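Local coordinates for protein UDP-galactopyranose mutase (Deinococcus radiodurans, PDB 3HDQ) that probably interconverts UDP-galactopyranose and UDP-galactofuranose as a flavoenzyme, and holds FAD and its UDP-galactose substrate in adjoining pockets, at residues Pro84-Thr89 with Lys310-Gln315; Asp127-Leu132 with Glu143-Ser148; Asp242-Ala247 with Val261-Asp266. All coordinates share one frame; numbering follows the deposited sequence.

Overall arrangement
Interactions 1 and 3 meet opposite ends of one FAD. The 84-89 segment of interaction 1 holds the isoalloxazine and lies beside the bound UDP-galactose. The 242-247 segment of interaction 3 reads the adenine. Their centres are about 33 Å apart, on opposite sides of the chain's centre. Interaction 2 touches neither ligand. It joins two short helices in an outlying part of the fold, near the substrate-binding residue Phe175. Its centre lies about 30 Å from that of interaction 1 and about 50 Å from that of interaction 3. Along the chain, interactions 2 and 3 follow one another inside the long loop closed by interaction 1.

Interaction 1. Residues Pro84-Thr89 with Lys310-Gln315; sequences PHIFHT and KHITGQ. With FAD (flavin-adenine dinucleotide), chain L.
Ile312 puts its two branches against two residues of the Pro84-Thr89 segment. Its CD1 meets Pro84 CB at 4.1 Å. Its CG2 meets Ile86 CG1 at 4.2 Å. The side chains of Ile86 and Ile312 cross at about a right angle, so they touch at a small patch. Ile312 CG2 is anti to the backbone N, and CG1 is anti to the carbonyl carbon (chi1 -58°). This torsion points CG2 at Ile86 and sends the CG1-CD1 arm to Pro84. No hydrogen bond links the segments.

Several polar groups of 84-89 hold FAD. Ile86 N gives a nearly straight bond to FAD O4 (2.9 Å, 171°). Ile86 O accepts from FAD N3, also at 2.9 Å. The His85 ring lies over the flavin, with FAD C5X 3.7 Å above the centre of one face. Its NE2 shares a hydrogen bond with FAD O2' at 3.1 Å, and ND1 bonds to Gly83 O. Both ring nitrogens thus have a polar partner, which fixes the rotation of the ring.

Pro84 and Ile86 also touch the bound UDP-galactose. The short helix 309-313 thus packs behind a loop that carries the flavin pyrimidine edge. The arrangement belongs to the flavin and substrate site of a UDP-galactopyranose mutase.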
loop_
_atom_site.group_PDB
_atom_site.type_symbol
_atom_site.label_atom_id
_atom_site.label_comp_id
_atom_site.label_asym_id
_atom_site.label_seq_id
_atom_site.Cartn_x
_atom_site.Cartn_y
_atom_site.Cartn_z
ATOM N N PRO A 84 12.002 13.899 1.066
ATOM C CA PRO A 84 11.926 13.929 -0.397
ATOM C C PRO A 84 12.945 12.981 -1.023
ATOM O O PRO A 84 14.130 13.051 -0.693
ATOM C CB PRO A 84 12.304 15.370 -0.728
ATOM C CG PRO A 84 13.182 15.802 0.415
ATOM C CD PRO A 84 12.647 15.102 1.625
ATOM N N HIS A 85 12.489 12.099 -1.906
ATOM C CA HIS A 85 13.394 11.258 -2.690
ATOM C C HIS A 85 13.321 11.568 -4.189
ATOM O O HIS A 85 12.329 11.258 -4.848
ATOM C CB HIS A 85 13.107 9.784 -2.420
ATOM C CG HIS A 85 13.586 9.331 -1.078
ATOM N ND1 HIS A 85 13.160 9.913 0.097
ATOM C CD2 HIS A 85 14.474 8.373 -0.724
ATOM C CE1 HIS A 85 13.764 9.332 1.117
ATOM N NE2 HIS A 85 14.563 8.393 0.645
ATOM N N ILE A 86 14.370 12.202 -4.710
ATOM C CA ILE A 86 14.418 12.574 -6.115
ATOM C C ILE A 86 15.373 11.626 -6.862
ATOM O O ILE A 86 16.569 11.569 -6.557
ATOM C CB ILE A 86 14.864 14.060 -6.311
ATOM C CG1 ILE A 86 13.873 15.046 -5.679
ATOM C CG2 ILE A 86 14.986 14.390 -7.785
ATOM C CD1 ILE A 86 13.968 15.173 -4.184
ATOM N N PHE A 87 14.856 10.873 -7.829
ATOM C CA PHE A 87 15.716 9.924 -8.520
ATOM C C PHE A 87 16.593 10.584 -9.579
ATOM O O PHE A 87 16.116 11.372 -10.395
ATOM C CB PHE A 87 14.950 8.753 -9.149
ATOM C CG PHE A 87 15.865 7.742 -9.785
ATOM C CD1 PHE A 87 16.494 6.779 -9.010
ATOM C CD2 PHE A 87 16.149 7.794 -11.144
ATOM C CE1 PHE A 87 17.375 5.866 -9.588
ATOM C CE2 PHE A 87 17.017 6.884 -11.726
ATOM C CZ PHE A 87 17.634 5.918 -10.946
ATOM N N HIS A 88 17.882 10.263 -9.557
ATOM C CA HIS A 88 18.809 10.815 -10.537
ATOM C C HIS A 88 19.976 9.877 -10.754
ATOM O O HIS A 88 20.489 9.293 -9.813
ATOM C CB HIS A 88 19.317 12.196 -10.106
ATOM C CG HIS A 88 20.058 12.188 -8.806
ATOM N ND1 HIS A 88 21.432 12.094 -8.736
ATOM C CD2 HIS A 88 19.618 12.251 -7.527
ATOM C CE1 HIS A 88 21.806 12.102 -7.469
ATOM N NE2 HIS A 88 20.725 12.192 -6.714
ATOM N N THR A 89 20.410 9.731 -11.993
ATOM C CA THR A 89 21.601 8.933 -12.220
ATOM C C THR A 89 22.349 9.330 -13.486
ATOM O O THR A 89 21.780 9.954 -14.392
ATOM C CB THR A 89 21.275 7.424 -12.266
ATOM O OG1 THR A 89 22.494 6.667 -12.258
ATOM C CG2 THR A 89 20.464 7.092 -13.509
ATOM N N LYS A 310 4.156 17.945 -4.553
ATOM C CA LYS A 310 3.540 18.109 -5.870
ATOM C C LYS A 310 4.548 18.607 -6.912
ATOM O O LYS A 310 4.419 18.291 -8.096
ATOM C CB LYS A 310 2.310 19.018 -5.812
ATOM C CG LYS A 310 1.069 18.360 -5.210
ATOM C CD LYS A 310 0.038 19.415 -4.782
ATOM C CE LYS A 310 -0.671 20.054 -5.971
ATOM N NZ LYS A 310 -1.598 21.140 -5.534
ATOM N N HIS A 311 5.560 19.359 -6.477
ATOM C CA HIS A 311 6.613 19.778 -7.402
ATOM C C HIS A 311 7.327 18.531 -7.918
ATOM O O HIS A 311 7.724 18.457 -9.080
ATOM C CB HIS A 311 7.649 20.683 -6.713
ATOM C CG HIS A 311 7.175 22.077 -6.430
ATOM N ND1 HIS A 311 7.209 23.083 -7.373
ATOM C CD2 HIS A 311 6.695 22.642 -5.296
ATOM C CE1 HIS A 311 6.756 24.202 -6.837
ATOM N NE2 HIS A 311 6.433 23.960 -5.579
ATOM N N ILE A 312 7.502 17.559 -7.028
ATOM C CA ILE A 312 8.321 16.390 -7.323
ATOM C C ILE A 312 7.533 15.305 -8.060
ATOM O O ILE A 312 8.039 14.687 -8.991
ATOM C CB ILE A 312 8.954 15.822 -6.033
ATOM C CG1 ILE A 312 9.810 16.900 -5.344
ATOM C CG2 ILE A 312 9.783 14.602 -6.354
ATOM C CD1 ILE A 312 9.909 16.768 -3.797
ATOM N N THR A 313 6.285 15.098 -7.656
ATOM C CA THR A 313 5.450 14.061 -8.258
ATOM C C THR A 313 4.714 14.535 -9.508
ATOM O O THR A 313 4.298 13.730 -10.331
ATOM C CB THR A 313 4.380 13.564 -7.266
ATOM O OG1 THR A 313 3.470 14.635 -6.980
ATOM C CG2 THR A 313 5.032 13.095 -5.968
ATOM N N GLY A 314 4.544 15.840 -9.644
ATOM C CA GLY A 314 3.697 16.363 -10.700
ATOM C C GLY A 314 2.206 16.133 -10.455
ATOM O O GLY A 314 1.395 16.442 -11.309
ATOM N N GLN A 315 1.835 15.584 -9.298
ATOM C CA GLN A 315 0.418 15.365 -8.995
ATOM C C GLN A 315 -0.404 16.652 -9.073
ATOM O O GLN A 315 0.044 17.711 -8.637
ATOM C CB GLN A 315 0.234 14.745 -7.603
ATOM C CG GLN A 315 -1.209 14.365 -7.280
ATOM C CD GLN A 315 -1.402 13.889 -5.851
ATOM O OE1 GLN A 315 -0.516 14.033 -5.000
ATOM N NE2 GLN A 315 -2.575 13.316 -5.578
HETATM P PA FAD L . 17.036 1.428 3.307
HETATM O O1A FAD L . 16.049 2.145 2.594
HETATM O O2A FAD L . 17.332 2.106 4.501
HETATM O O5B FAD L . 16.428 0.039 3.613
HETATM C C5B FAD L . 16.957 -0.875 4.497
HETATM C C4B FAD L . 15.807 -1.595 5.123
HETATM O O4B FAD L . 16.270 -2.543 6.016
HETATM C C3B FAD L . 14.991 -0.619 5.935
HETATM O O3B FAD L . 13.699 -0.464 5.452
HETATM C C2B FAD L . 14.962 -1.211 7.304
HETATM O O2B FAD L . 13.690 -1.115 7.820
HETATM C C1B FAD L . 15.385 -2.631 7.068
HETATM N N9A FAD L . 15.952 -3.228 8.273
HETATM C C8A FAD L . 16.968 -2.792 9.027
HETATM N N7A FAD L . 17.161 -3.610 10.031
HETATM C C5A FAD L . 16.273 -4.587 9.947
HETATM C C6A FAD L . 16.006 -5.700 10.714
HETATM N N6A FAD L . 16.799 -6.049 11.667
HETATM N N1A FAD L . 15.007 -6.540 10.374
HETATM C C2A FAD L . 14.252 -6.282 9.287
HETATM N N3A FAD L . 14.514 -5.192 8.537
HETATM C C4A FAD L . 15.493 -4.350 8.857
HETATM N N1 FAD L . 18.598 9.315 -2.637
HETATM C C2 FAD L . 18.528 9.817 -3.874
HETATM O O2 FAD L . 19.022 9.252 -4.804
HETATM N N3 FAD L . 17.879 10.972 -4.053
HETATM C C4 FAD L . 17.306 11.610 -3.005
HETATM O O4 FAD L . 16.728 12.634 -3.148
HETATM C C4X FAD L . 17.403 11.092 -1.766
HETATM N N5 FAD L . 16.843 11.746 -0.729
HETATM C C5X FAD L . 16.936 11.225 0.511
HETATM C C6 FAD L . 16.350 11.892 1.559
HETATM C C7 FAD L . 16.435 11.373 2.820
HETATM C C7M FAD L . 15.819 12.080 3.956
HETATM C C8 FAD L . 17.084 10.192 3.035
HETATM C C8M FAD L . 17.155 9.678 4.423
HETATM C C9 FAD L . 17.664 9.520 1.978
HETATM C C9A FAD L . 17.601 10.034 0.707
HETATM N N10 FAD L . 18.160 9.380 -0.352
HETATM C C10 FAD L . 18.057 9.928 -1.580
HETATM C "C1'" FAD L . 18.984 8.159 -0.171
HETATM C "C2'" FAD L . 18.184 6.878 -0.224
HETATM O "O2'" FAD L . 17.296 6.935 0.834
HETATM C "C3'" FAD L . 19.039 5.626 -0.059
HETATM O "O3'" FAD L . 19.938 5.411 -1.055
HETATM C "C4'" FAD L . 18.217 4.405 -0.255
HETATM O "O4'" FAD L . 16.933 4.775 0.146
HETATM C "C5'" FAD L . 18.818 3.306 0.570
HETATM O "O5'" FAD L . 18.469 2.026 0.194
HETATM P P FAD L . 18.822 0.850 1.141
HETATM O O1P FAD L . 18.170 -0.318 0.694
HETATM O O2P FAD L . 20.222 0.665 1.064
HETATM O O3P FAD L . 18.414 1.252 2.592
#

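Interaction 2. Residues Asp127-Leu132 with Glu143-Ser148; sequences DTVNRL and EEFFAS
Val129 has the most surface buried here and faces two phenylalanines one helix over. Each of its methyl groups takes one ring. CG1 meets Phe145 CE2 at 4.0 Å. CG2 meets Phe146 CZ at 3.8 Å and lies almost as near to CE1 of that ring. CG1 is anti to the backbone N (chi1 176°), which turns the fork of the valine across the gap between the helices. The valine crosses both phenylalanine side chains at a slant.

The two phenylalanines reach Val129 differently. Phe145 starts out toward the opposite helix. The CA-CB bond of Phe146 does not aim there, but CG is anti to its carbonyl carbon (chi1 -79°) and brings CZ and CE1 of the ring to Val129 CG2.

The contact is wholly apolar and only 106 Å² is buried. The nearest backbones, at Val129 and Phe145, stay 9.7 Å apart between CA atoms, so side chains alone bridge the gap. Leu135 and Leu137 of the connecting loop add to the packing. Phe146 also touches Val167 and Leu171 of helix 159-184. This is a helix-loop-helix pair, with helices 126-133 and 139-149 packed on each other and on helix 159-184.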
loop_
_atom_site.group_PDB
_atom_site.type_symbol
_atom_site.label_atom_id
_atom_site.label_comp_id
_atom_site.label_asym_id
_atom_site.label_seq_id
_atom_site.Cartn_x
_atom_site.Cartn_y
_atom_site.Cartn_z
ATOM N N ASP A 127 24.386 33.299 -10.642
ATOM C CA ASP A 127 23.231 34.087 -10.205
ATOM C C ASP A 127 23.212 34.212 -8.690
ATOM O O ASP A 127 22.834 35.258 -8.154
ATOM C CB ASP A 127 21.906 33.462 -10.692
ATOM C CG ASP A 127 21.804 33.405 -12.211
ATOM O OD1 ASP A 127 22.111 34.414 -12.871
ATOM O OD2 ASP A 127 21.402 32.352 -12.749
ATOM N N THR A 128 23.607 33.145 -7.998
ATOM C CA THR A 128 23.673 33.182 -6.535
ATOM C C THR A 128 24.594 34.306 -6.047
ATOM O O THR A 128 24.239 35.079 -5.154
ATOM C CB THR A 128 24.189 31.858 -5.936
ATOM O OG1 THR A 128 23.384 30.766 -6.402
ATOM C CG2 THR A 128 24.126 31.918 -4.427
ATOM N N VAL A 129 25.785 34.373 -6.624
ATOM C CA VAL A 129 26.753 35.401 -6.254
ATOM C C VAL A 129 26.262 36.811 -6.641
ATOM O O VAL A 129 26.241 37.718 -5.810
ATOM C CB VAL A 129 28.127 35.111 -6.884
ATOM C CG1 VAL A 129 29.113 36.239 -6.581
ATOM C CG2 VAL A 129 28.655 33.764 -6.386
ATOM N N ASN A 130 25.864 36.989 -7.897
ATOM C CA ASN A 130 25.345 38.275 -8.321
ATOM C C ASN A 130 24.201 38.750 -7.425
ATOM O O ASN A 130 24.197 39.881 -6.969
ATOM C CB ASN A 130 24.934 38.234 -9.798
ATOM C CG ASN A 130 26.142 38.279 -10.740
ATOM O OD1 ASN A 130 27.229 38.711 -10.349
ATOM N ND2 ASN A 130 25.951 37.835 -11.980
ATOM N N ARG A 131 23.246 37.874 -7.141
ATOM C CA ARG A 131 22.081 38.292 -6.389
ATOM C C ARG A 131 22.410 38.596 -4.936
ATOM O O ARG A 131 21.824 39.509 -4.337
ATOM C CB ARG A 131 20.938 37.268 -6.511
ATOM C CG ARG A 131 20.321 37.193 -7.917
ATOM C CD ARG A 131 19.191 36.168 -7.996
ATOM N NE ARG A 131 18.139 36.489 -7.035
ATOM C CZ ARG A 131 17.243 35.624 -6.564
ATOM N NH1 ARG A 131 17.245 34.349 -6.959
ATOM N NH2 ARG A 131 16.339 36.041 -5.684
ATOM N N LEU A 132 23.351 37.845 -4.370
ATOM C CA LEU A 132 23.687 37.991 -2.960
ATOM C C LEU A 132 24.398 39.313 -2.684
ATOM O O LEU A 132 24.075 40.002 -1.716
ATOM C CB LEU A 132 24.550 36.817 -2.467
ATOM C CG LEU A 132 24.883 36.844 -0.964
ATOM C CD1 LEU A 132 23.629 36.631 -0.133
ATOM C CD2 LEU A 132 25.934 35.810 -0.595
ATOM N N GLU A 143 34.699 33.185 -11.778
ATOM C CA GLU A 143 35.815 32.289 -11.512
ATOM C C GLU A 143 36.968 33.055 -10.874
ATOM O O GLU A 143 37.557 32.623 -9.873
ATOM C CB GLU A 143 36.291 31.624 -12.794
ATOM C CG GLU A 143 37.327 30.557 -12.547
ATOM C CD GLU A 143 37.158 29.379 -13.473
ATOM O OE1 GLU A 143 37.273 29.571 -14.702
ATOM O OE2 GLU A 143 36.901 28.262 -12.971
ATOM N N GLU A 144 37.281 34.205 -11.453
ATOM C CA GLU A 144 38.358 35.034 -10.932
ATOM C C GLU A 144 37.979 35.517 -9.535
ATOM O O GLU A 144 38.795 35.500 -8.611
ATOM C CB GLU A 144 38.631 36.193 -11.890
ATOM C CG GLU A 144 38.466 35.781 -13.358
ATOM C CD GLU A 144 38.952 36.831 -14.347
ATOM O OE1 GLU A 144 40.188 36.989 -14.492
ATOM O OE2 GLU A 144 38.095 37.481 -14.995
ATOM N N PHE A 145 36.724 35.922 -9.383
ATOM C CA PHE A 145 36.196 36.296 -8.080
ATOM C C PHE A 145 36.395 35.184 -7.050
ATOM O O PHE A 145 36.917 35.437 -5.968
ATOM C CB PHE A 145 34.712 36.659 -8.176
ATOM C CG PHE A 145 34.074 36.935 -6.845
ATOM C CD1 PHE A 145 34.212 38.171 -6.244
ATOM C CD2 PHE A 145 33.353 35.950 -6.187
ATOM C CE1 PHE A 145 33.638 38.432 -5.022
ATOM C CE2 PHE A 145 32.775 36.201 -4.961
ATOM C CZ PHE A 145 32.911 37.447 -4.377
ATOM N N PHE A 146 35.975 33.963 -7.384
ATOM C CA PHE A 146 36.152 32.813 -6.476
ATOM C C PHE A 146 37.633 32.627 -6.111
ATOM O O PHE A 146 37.982 32.455 -4.939
ATOM C CB PHE A 146 35.604 31.516 -7.091
ATOM C CG PHE A 146 34.101 31.377 -7.010
ATOM C CD1 PHE A 146 33.383 31.971 -5.978
ATOM C CD2 PHE A 146 33.411 30.621 -7.952
ATOM C CE1 PHE A 146 32.004 31.833 -5.901
ATOM C CE2 PHE A 146 32.026 30.470 -7.874
ATOM C CZ PHE A 146 31.327 31.083 -6.850
ATOM N N ALA A 147 38.487 32.664 -7.130
ATOM C CA ALA A 147 39.933 32.596 -6.949
ATOM C C ALA A 147 40.426 33.611 -5.919
ATOM O O ALA A 147 41.298 33.312 -5.105
ATOM C CB ALA A 147 40.640 32.808 -8.288
ATOM N N SER A 148 39.841 34.806 -5.945
ATOM C CA SER A 148 40.293 35.906 -5.096
ATOM C C SER A 148 39.851 35.813 -3.627
ATOM O O SER A 148 40.391 36.525 -2.780
ATOM C CB SER A 148 39.840 37.248 -5.681
ATOM O OG SER A 148 38.560 37.629 -5.186
#

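Interaction 3. Residues Asp242-Ala247 with Val261-Asp266; sequences DYREIA and VDAFFD. With FAD (flavin-adenine dinucleotide), chain L.
Tyr243 reaches Phe264 with its hydroxyl. Tyr243 OH lies 3.3 Å from Phe264 CD1, and the two side chains cross at about a right angle. Tyr243 CG sits between its backbone N and carbonyl carbon (chi1 77°). This sends the phenol across to the helix while the ring passes beside the adenine. FAD C6A lies at the edge of the Tyr243 ring, in its plane. Phe264 CG is anti to the backbone N (chi1 -176°), which carries its ring back to the hydroxyl. Phe361 meets the Phe264 ring edge-to-face, and Met255 touches both aromatics.

Arg244 forms the outer part of the contact. Its CG packs 3.4 Å above one face of the Tyr243 ring, toward the rim. The chain then bends at chi3, and NH1 comes within 3.7 Å of Ala263 O. No hydrogen bond is formed there. FAD N6A lies over one face of the guanidinium.

Asp242 organises the loop. Its OD1 accepts from Arg244 N through the anti lone pair at 3.0 Å, closing an Asx turn. Arg244 NE is 3.3 Å from the same oxygen, but the oxygen is well off the guanidinium plane, so the pair is a salt bridge by charge alone, with no N-H aimed at it. Asp242 OD2 has a salt bridge to Arg60.

The adenine is met by two polar groups. Tyr243 N donates to FAD N1A at 3.3 Å. FAD N6A gives a weak bond to Asp242 OD1 at 3.4 Å. An acceptor and a donor of the base are matched in turn, so the chemistry suits adenine, while van der Waals contact, without a hydrogen bond, joins the loop to the short helix 261-264.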
loop_
_atom_site.group_PDB
_atom_site.type_symbol
_atom_site.label_atom_id
_atom_site.label_comp_id
_atom_site.label_asym_id
_atom_site.label_seq_id
_atom_site.Cartn_x
_atom_site.Cartn_y
_atom_site.Cartn_z
ATOM N N ASP A 242 11.270 -8.172 12.390
ATOM C CA ASP A 242 12.720 -8.136 12.579
ATOM C C ASP A 242 13.260 -9.510 12.222
ATOM O O ASP A 242 12.733 -10.509 12.705
ATOM C CB ASP A 242 13.055 -7.812 14.038
ATOM C CG ASP A 242 14.514 -7.399 14.233
ATOM O OD1 ASP A 242 15.422 -8.215 13.964
ATOM O OD2 ASP A 242 14.746 -6.250 14.665
ATOM N N TYR A 243 14.295 -9.579 11.385
ATOM C CA TYR A 243 14.813 -10.885 10.971
ATOM C C TYR A 243 15.122 -11.743 12.187
ATOM O O TYR A 243 14.977 -12.967 12.155
ATOM C CB TYR A 243 16.046 -10.772 10.068
ATOM C CG TYR A 243 17.333 -10.440 10.799
ATOM C CD1 TYR A 243 18.280 -11.418 11.068
ATOM C CD2 TYR A 243 17.600 -9.141 11.207
ATOM C CE1 TYR A 243 19.466 -11.105 11.742
ATOM C CE2 TYR A 243 18.770 -8.817 11.872
ATOM C CZ TYR A 243 19.700 -9.801 12.140
ATOM O OH TYR A 243 20.857 -9.462 12.804
ATOM N N ARG A 244 15.524 -11.097 13.269
ATOM C CA ARG A 244 15.861 -11.828 14.478
ATOM C C ARG A 244 14.676 -12.575 15.097
ATOM O O ARG A 244 14.864 -13.605 15.731
ATOM C CB ARG A 244 16.540 -10.907 15.486
ATOM C CG ARG A 244 17.890 -10.412 14.977
ATOM C CD ARG A 244 18.574 -9.497 15.976
ATOM N NE ARG A 244 17.894 -8.211 16.109
ATOM C CZ ARG A 244 18.435 -7.040 15.790
ATOM N NH1 ARG A 244 19.680 -6.988 15.319
ATOM N NH2 ARG A 244 17.736 -5.919 15.952
ATOM N N GLU A 245 13.458 -12.082 14.900
ATOM C CA GLU A 245 12.285 -12.803 15.396
ATOM C C GLU A 245 12.046 -14.096 14.610
ATOM O O GLU A 245 11.205 -14.905 14.987
ATOM C CB GLU A 245 11.031 -11.930 15.353
ATOM C CG GLU A 245 11.160 -10.591 16.067
ATOM C CD GLU A 245 9.939 -9.711 15.860
ATOM O OE1 GLU A 245 9.992 -8.789 15.019
ATOM O OE2 GLU A 245 8.913 -9.962 16.517
ATOM N N ILE A 246 12.828 -14.305 13.552
ATOM C CA ILE A 246 12.528 -15.344 12.569
ATOM C C ILE A 246 13.702 -16.289 12.288
ATOM O O ILE A 246 13.506 -17.457 11.948
ATOM C CB ILE A 246 12.027 -14.684 11.257
ATOM C CG1 ILE A 246 10.600 -15.120 10.977
ATOM C CG2 ILE A 246 12.979 -14.898 10.078
ATOM C CD1 ILE A 246 9.687 -14.767 12.110
ATOM N N ALA A 247 14.918 -15.780 12.459
ATOM C CA ALA A 247 16.139 -16.483 12.051
ATOM C C ALA A 247 16.472 -17.785 12.800
ATOM O O ALA A 247 17.276 -18.576 12.329
ATOM C CB ALA A 247 17.329 -15.532 12.096
ATOM N N VAL A 261 25.262 -2.033 10.248
ATOM C CA VAL A 261 26.218 -3.106 10.567
ATOM C C VAL A 261 26.470 -3.306 12.045
ATOM O O VAL A 261 26.711 -4.423 12.469
ATOM C CB VAL A 261 27.628 -2.910 9.955
ATOM C CG1 VAL A 261 27.941 -4.005 8.940
ATOM C CG2 VAL A 261 27.812 -1.505 9.418
ATOM N N ASP A 262 26.482 -2.231 12.822
ATOM C CA ASP A 262 26.865 -2.379 14.216
ATOM C C ASP A 262 25.872 -3.296 14.923
ATOM O O ASP A 262 26.271 -4.183 15.671
ATOM C CB ASP A 262 27.050 -1.029 14.937
ATOM C CG ASP A 262 25.842 -0.103 14.800
ATOM O OD1 ASP A 262 24.955 -0.379 13.966
ATOM O OD2 ASP A 262 25.783 0.909 15.531
ATOM N N ALA A 263 24.588 -3.105 14.635
ATOM C CA ALA A 263 23.519 -3.883 15.258
ATOM C C ALA A 263 23.604 -5.356 14.905
ATOM O O ALA A 263 23.286 -6.211 15.726
ATOM C CB ALA A 263 22.144 -3.334 14.865
ATOM N N PHE A 264 24.024 -5.657 13.683
ATOM C CA PHE A 264 24.121 -7.051 13.272
ATOM C C PHE A 264 25.095 -7.789 14.183
ATOM O O PHE A 264 24.892 -8.955 14.518
ATOM C CB PHE A 264 24.562 -7.158 11.819
ATOM C CG PHE A 264 24.582 -8.562 11.302
ATOM C CD1 PHE A 264 23.444 -9.123 10.740
ATOM C CD2 PHE A 264 25.733 -9.327 11.381
ATOM C CE1 PHE A 264 23.461 -10.422 10.267
ATOM C CE2 PHE A 264 25.753 -10.625 10.909
ATOM C CZ PHE A 264 24.615 -11.171 10.354
ATOM N N PHE A 265 26.150 -7.093 14.591
ATOM C CA PHE A 265 27.170 -7.694 15.422
ATOM C C PHE A 265 27.030 -7.222 16.873
ATOM O O PHE A 265 28.021 -7.062 17.589
ATOM C CB PHE A 265 28.562 -7.391 14.853
ATOM C CG PHE A 265 28.825 -8.045 13.516
ATOM C CD1 PHE A 265 28.853 -7.293 12.347
ATOM C CD2 PHE A 265 29.043 -9.416 13.428
ATOM C CE1 PHE A 265 29.093 -7.894 11.123
ATOM C CE2 PHE A 265 29.288 -10.027 12.198
ATOM C CZ PHE A 265 29.315 -9.265 11.048
ATOM N N ASP A 266 25.789 -7.000 17.294
ATOM C CA ASP A 266 25.466 -6.713 18.693
ATOM C C ASP A 266 26.290 -5.572 19.297
ATOM O O ASP A 266 26.616 -5.602 20.485
ATOM C CB ASP A 266 25.629 -7.976 19.554
ATOM C CG ASP A 266 24.617 -9.068 19.204
ATOM O OD1 ASP A 266 23.480 -8.747 18.790
ATOM O OD2 ASP A 266 24.962 -10.261 19.359
HETATM P PA FAD L . 17.036 1.428 3.307
HETATM O O1A FAD L . 16.049 2.145 2.594
HETATM O O2A FAD L . 17.332 2.106 4.501
HETATM O O5B FAD L . 16.428 0.039 3.613
HETATM C C5B FAD L . 16.957 -0.875 4.497
HETATM C C4B FAD L . 15.807 -1.595 5.123
HETATM O O4B FAD L . 16.270 -2.543 6.016
HETATM C C3B FAD L . 14.991 -0.619 5.935
HETATM O O3B FAD L . 13.699 -0.464 5.452
HETATM C C2B FAD L . 14.962 -1.211 7.304
HETATM O O2B FAD L . 13.690 -1.115 7.820
HETATM C C1B FAD L . 15.385 -2.631 7.068
HETATM N N9A FAD L . 15.952 -3.228 8.273
HETATM C C8A FAD L . 16.968 -2.792 9.027
HETATM N N7A FAD L . 17.161 -3.610 10.031
HETATM C C5A FAD L . 16.273 -4.587 9.947
HETATM C C6A FAD L . 16.006 -5.700 10.714
HETATM N N6A FAD L . 16.799 -6.049 11.667
HETATM N N1A FAD L . 15.007 -6.540 10.374
HETATM C C2A FAD L . 14.252 -6.282 9.287
HETATM N N3A FAD L . 14.514 -5.192 8.537
HETATM C C4A FAD L . 15.493 -4.350 8.857
HETATM N N1 FAD L . 18.598 9.315 -2.637
HETATM C C2 FAD L . 18.528 9.817 -3.874
HETATM O O2 FAD L . 19.022 9.252 -4.804
HETATM N N3 FAD L . 17.879 10.972 -4.053
HETATM C C4 FAD L . 17.306 11.610 -3.005
HETATM O O4 FAD L . 16.728 12.634 -3.148
HETATM C C4X FAD L . 17.403 11.092 -1.766
HETATM N N5 FAD L . 16.843 11.746 -0.729
HETATM C C5X FAD L . 16.936 11.225 0.511
HETATM C C6 FAD L . 16.350 11.892 1.559
HETATM C C7 FAD L . 16.435 11.373 2.820
HETATM C C7M FAD L . 15.819 12.080 3.956
HETATM C C8 FAD L . 17.084 10.192 3.035
HETATM C C8M FAD L . 17.155 9.678 4.423
HETATM C C9 FAD L . 17.664 9.520 1.978
HETATM C C9A FAD L . 17.601 10.034 0.707
HETATM N N10 FAD L . 18.160 9.380 -0.352
HETATM C C10 FAD L . 18.057 9.928 -1.580
HETATM C "C1'" FAD L . 18.984 8.159 -0.171
HETATM C "C2'" FAD L . 18.184 6.878 -0.224
HETATM O "O2'" FAD L . 17.296 6.935 0.834
HETATM C "C3'" FAD L . 19.039 5.626 -0.059
HETATM O "O3'" FAD L . 19.938 5.411 -1.055
HETATM C "C4'" FAD L . 18.217 4.405 -0.255
HETATM O "O4'" FAD L . 16.933 4.775 0.146
HETATM C "C5'" FAD L . 18.818 3.306 0.570
HETATM O "O5'" FAD L . 18.469 2.026 0.194
HETATM P P FAD L . 18.822 0.850 1.141
HETATM O O1P FAD L . 18.170 -0.318 0.694
HETATM O O2P FAD L . 20.222 0.665 1.064
HETATM O O3P FAD L . 18.414 1.252 2.592
#